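Local coordinates for protein arsenic responsive repressor ArsR (Corynebacterium glutamicum ATCC 13032, PDB 6J0E) that represses transcription, probably by binding operator DNA through a winged helix-turn-helix domain that lets go when As(III) binds, at residues G56-S59 with V60-T64; I74-H77 with L78-T82. All coordinates share one frame; numbering follows the deposited sequence.

Contact 1 of 2, residues G56-S59 with V60-T64; sequences GPVS and VNELT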
loop_
_atom_site.group_PDB
_atom_site.type_symbol
_atom_site.label_atom_id
_atom_site.label_comp_id
_atom_site.label_asym_id
_atom_site.label_seq_id
_atom_site.Cartn_x
_atom_site.Cartn_y
_atom_site.Cartn_z
ATOM N N GLY B 56 10.915 -5.803 16.634
ATOM C CA GLY B 56 12.051 -5.391 17.468
ATOM C C GLY B 56 13.222 -4.913 16.684
ATOM O O GLY B 56 13.355 -5.267 15.554
ATOM N N PRO B 57 14.075 -4.117 17.311
ATOM C CA PRO B 57 15.287 -3.706 16.686
ATOM C C PRO B 57 16.220 -4.846 16.473
ATOM O O PRO B 57 16.329 -5.668 17.362
ATOM C CB PRO B 57 15.839 -2.646 17.711
ATOM C CG PRO B 57 15.266 -3.025 18.981
ATOM C CD PRO B 57 13.872 -3.368 18.594
ATOM N N VAL B 58 16.852 -4.931 15.300
ATOM C CA VAL B 58 17.747 -6.030 14.920
ATOM C C VAL B 58 19.068 -5.395 14.414
ATOM O O VAL B 58 19.045 -4.352 13.766
ATOM C CB VAL B 58 16.979 -6.896 13.882
ATOM C CG1 VAL B 58 17.822 -7.968 13.248
ATOM C CG2 VAL B 58 15.744 -7.554 14.543
ATOM N N SER B 59 20.210 -6.021 14.693
ATOM C CA SER B 59 21.485 -5.635 14.091
ATOM C C SER B 59 21.707 -6.118 12.646
ATOM O O SER B 59 21.196 -7.128 12.222
ATOM C CB SER B 59 22.660 -6.153 14.913
ATOM O OG SER B 59 22.674 -7.549 14.792
ATOM N N VAL B 60 22.548 -5.405 11.940
ATOM C CA VAL B 60 22.974 -5.900 10.616
ATOM C C VAL B 60 23.504 -7.335 10.655
ATOM O O VAL B 60 23.144 -8.130 9.790
ATOM C CB VAL B 60 23.962 -4.966 9.983
ATOM C CG1 VAL B 60 24.319 -5.443 8.575
ATOM C CG2 VAL B 60 23.346 -3.603 9.910
ATOM N N ASN B 61 24.304 -7.691 11.631
ATOM C CA ASN B 61 24.868 -9.074 11.787
ATOM C C ASN B 61 23.791 -10.114 11.860
ATOM O O ASN B 61 23.892 -11.133 11.220
ATOM C CB ASN B 61 25.708 -9.273 13.020
ATOM C CG ASN B 61 27.116 -9.013 12.753
ATOM O OD1 ASN B 61 27.424 -8.209 11.869
ATOM N ND2 ASN B 61 27.995 -9.658 13.504
ATOM N N GLU B 62 22.728 -9.813 12.582
ATOM C CA GLU B 62 21.648 -10.761 12.712
ATOM C C GLU B 62 20.906 -10.902 11.357
ATOM O O GLU B 62 20.523 -12.011 10.925
ATOM C CB GLU B 62 20.728 -10.313 13.835
ATOM C CG GLU B 62 19.545 -11.262 14.089
ATOM C CD GLU B 62 18.608 -10.902 15.290
ATOM O OE1 GLU B 62 18.842 -9.965 16.101
ATOM O OE2 GLU B 62 17.556 -11.585 15.395
ATOM N N LEU B 63 20.761 -9.800 10.635
ATOM C CA LEU B 63 19.990 -9.892 9.402
ATOM C C LEU B 63 20.856 -10.604 8.332
ATOM O O LEU B 63 20.330 -11.274 7.461
ATOM C CB LEU B 63 19.555 -8.463 8.783
ATOM C CG LEU B 63 18.359 -7.818 9.492
ATOM C CD1 LEU B 63 18.428 -6.331 9.070
ATOM C CD2 LEU B 63 17.117 -8.636 9.091
ATOM N N THR B 64 22.198 -10.406 8.387
ATOM C CA THR B 64 23.041 -11.077 7.337
ATOM C C THR B 64 22.972 -12.611 7.623
ATOM O O THR B 64 22.907 -13.377 6.642
ATOM C CB THR B 64 24.493 -10.699 7.327
ATOM O OG1 THR B 64 24.977 -11.034 8.597
ATOM C CG2 THR B 64 24.744 -9.166 7.025
#

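Contact 2 of 2, residues I74-H77 with L78-T82; sequences ISHH and LKKMT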
loop_
_atom_site.group_PDB
_atom_site.type_symbol
_atom_site.label_atom_id
_atom_site.label_comp_id
_atom_site.label_asym_id
_atom_site.label_seq_id
_atom_site.Cartn_x
_atom_site.Cartn_y
_atom_site.Cartn_z
ATOM N N ILE B 74 23.337 -5.852 2.915
ATOM C CA ILE B 74 22.298 -5.492 3.849
ATOM C C ILE B 74 22.503 -4.070 4.380
ATOM O O ILE B 74 21.570 -3.305 4.546
ATOM C CB ILE B 74 22.290 -6.410 5.073
ATOM C CG1 ILE B 74 21.935 -7.879 4.684
ATOM C CG2 ILE B 74 21.278 -5.966 6.111
ATOM C CD1 ILE B 74 20.566 -8.169 4.178
ATOM N N SER B 75 23.752 -3.701 4.696
ATOM C CA SER B 75 23.995 -2.366 5.184
ATOM C C SER B 75 23.551 -1.314 4.142
ATOM O O SER B 75 23.069 -0.299 4.554
ATOM C CB SER B 75 25.452 -2.094 5.545
ATOM O OG SER B 75 25.688 -2.710 6.761
ATOM N N HIS B 76 23.735 -1.585 2.844
ATOM C CA HIS B 76 23.371 -0.596 1.799
ATOM C C HIS B 76 21.816 -0.380 1.881
ATOM O O HIS B 76 21.289 0.728 1.836
ATOM C CB HIS B 76 23.764 -1.115 0.434
ATOM C CG HIS B 76 23.175 -0.342 -0.698
ATOM N ND1 HIS B 76 23.814 0.767 -1.205
ATOM C CD2 HIS B 76 22.080 -0.544 -1.455
ATOM C CE1 HIS B 76 23.110 1.246 -2.217
ATOM N NE2 HIS B 76 22.066 0.445 -2.404
ATOM N N HIS B 77 21.121 -1.491 1.967
ATOM C CA HIS B 77 19.633 -1.529 1.924
ATOM C C HIS B 77 19.110 -0.857 3.179
ATOM O O HIS B 77 18.151 -0.110 3.104
ATOM C CB HIS B 77 19.106 -2.891 1.726
ATOM C CG HIS B 77 19.261 -3.401 0.322
ATOM N ND1 HIS B 77 18.807 -2.694 -0.778
ATOM C CD2 HIS B 77 19.803 -4.544 -0.162
ATOM C CE1 HIS B 77 19.173 -3.331 -1.878
ATOM N NE2 HIS B 77 19.686 -4.501 -1.528
ATOM N N LEU B 78 19.747 -1.128 4.309
ATOM C CA LEU B 78 19.307 -0.554 5.514
ATOM C C LEU B 78 19.456 0.981 5.489
ATOM O O LEU B 78 18.609 1.681 6.030
ATOM C CB LEU B 78 20.017 -1.086 6.724
ATOM C CG LEU B 78 19.725 -2.546 6.979
ATOM C CD1 LEU B 78 20.627 -2.993 8.105
ATOM C CD2 LEU B 78 18.306 -2.720 7.443
ATOM N N LYS B 79 20.551 1.411 4.894
ATOM C CA LYS B 79 20.829 2.847 4.853
ATOM C C LYS B 79 19.648 3.504 3.952
ATOM O O LYS B 79 19.148 4.533 4.287
ATOM C CB LYS B 79 22.250 3.070 4.315
ATOM C CG LYS B 79 22.610 4.520 4.227
ATOM C CD LYS B 79 24.086 4.661 4.284
ATOM C CE LYS B 79 24.424 6.125 4.183
ATOM N NZ LYS B 79 24.096 6.585 2.857
ATOM N N LYS B 80 19.324 2.926 2.807
ATOM C CA LYS B 80 18.327 3.503 1.909
ATOM C C LYS B 80 16.950 3.506 2.616
ATOM O O LYS B 80 16.286 4.490 2.568
ATOM C CB LYS B 80 18.281 2.705 0.616
ATOM C CG LYS B 80 19.604 2.825 -0.182
ATOM C CD LYS B 80 19.885 4.231 -0.701
ATOM C CE LYS B 80 21.134 4.148 -1.671
ATOM N NZ LYS B 80 21.391 5.570 -1.979
ATOM N N MET B 81 16.621 2.456 3.366
ATOM C CA MET B 81 15.375 2.390 4.034
ATOM C C MET B 81 15.257 3.370 5.226
ATOM O O MET B 81 14.216 3.907 5.503
ATOM C CB MET B 81 14.995 0.993 4.426
ATOM C CG MET B 81 14.611 0.226 3.182
ATOM S SD MET B 81 14.047 -1.321 3.851
ATOM C CE MET B 81 15.601 -2.088 3.895
ATOM N N THR B 82 16.378 3.535 5.915
ATOM C CA THR B 82 16.465 4.523 7.013
ATOM C C THR B 82 16.387 6.007 6.407
ATOM O O THR B 82 15.779 6.766 7.022
ATOM C CB THR B 82 17.758 4.340 7.764
ATOM O OG1 THR B 82 17.748 3.054 8.417
ATOM C CG2 THR B 82 17.935 5.385 8.831
#

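Contact 1 of 2, residues G56-S59 with V60-T64
S59 OG takes the backbone N-H of E62 in a bond of 3.2 Å from E62 N, with 155° at the hydrogen, and this closes the open first turn of the helix that starts at V60. The hydroxyl oxygen sits between the backbone N and the carbonyl carbon of its own residue (chi1 68°), which aims it along the chain at the incoming amide, and S59 OG also lies 3.5 Å from E62 CB. The carbonyl of the same serine starts the helical ladder: S59 O receives L63 N at 3.1 Å, nearly along the C=O axis, while E62 N reaches that oxygen only weakly, at 122°. E62 N is therefore shared between a good side-chain acceptor and a poor backbone one.

One residue earlier, V58 points at the helix from its CB, and its CG1 methyl does the touching. V58 CG1 meets L63 CG at 3.8 Å and the E62 carboxylate at 3.6 Å from E62 OE1; the extended glutamate chain crosses the valine at about a right angle. Further out, V58 is bonded through its backbone to H98, and V58 and L63 both rest on L50 of helix 41-52. The short, weakly bonded strand about 58-59 thus leads into an N-capped helix, the strand-to-helix junction that opens the helix-turn-helix of an ArsR-type winged-helix domain.

Contact 2 of 2, residues I74-H77 with L78-T82
K80 lies against H76, one turn earlier in the same helix, and its chain can be followed outward. K80 CB stands 3.8 Å from H76 O, beside the backbone bond from K80 N to the same oxygen at 3.1 Å. K80 CG comes closer, 3.4 Å from H76 O, and also lies over one face of the H76 imidazole, displaced toward its rim. A bend at chi2 (-66°) then carries the chain obliquely across the edge of the ring to bring K80 CE 3.6 Å from H76 CE1. K80 NZ leads outward from the ring, 5.2 Å from H76 NE2 and not in contact with it. With CG anti to the backbone N and beside the carbonyl carbon (chi1 167°), the H76 ring is swung to where the K80 chain passes.

Around the helix from this pair, I74 CG2 packs on L78 CD1 at 3.6 Å, and M81 lays its CE methyl 3.3 Å from H77 O, which already accepts M81 N. H77 is buried against helix 41-52, where its ND1 is hydrogen-bonded to R43. K79 forms a salt bridge through NZ with E83. The K80-H76 contact is made by methylenes against a ring, with no bond between their nitrogens; two potentially cationic groups this near would probably disfavour protonation of H76 somewhat.

How the contacts relate
Contact 1 ends in helix 60-67 and contact 2 lies within the next helix, 71-83, the two helices of the helix-turn-helix; in winged-helix repressors the second usually reads the DNA. Their centres are 12 Å apart, and V60 joins them: V60 CG2 packs 3.3 Å from L78 CD1 and V60 CG1 3.9 Å from I74 CG2, while T64 CG2 meets I74 CG1 at 3.9 Å. Helix 41-52 backs both, through L63 in one and H77 in the other. The side chain of V58 is about 10 Å from a bound arsenic; that of M81 is about 14 Å from a bound arsenic. One arsenic pocket includes C55, immediately before G56, so contact 1 follows it directly in the chain.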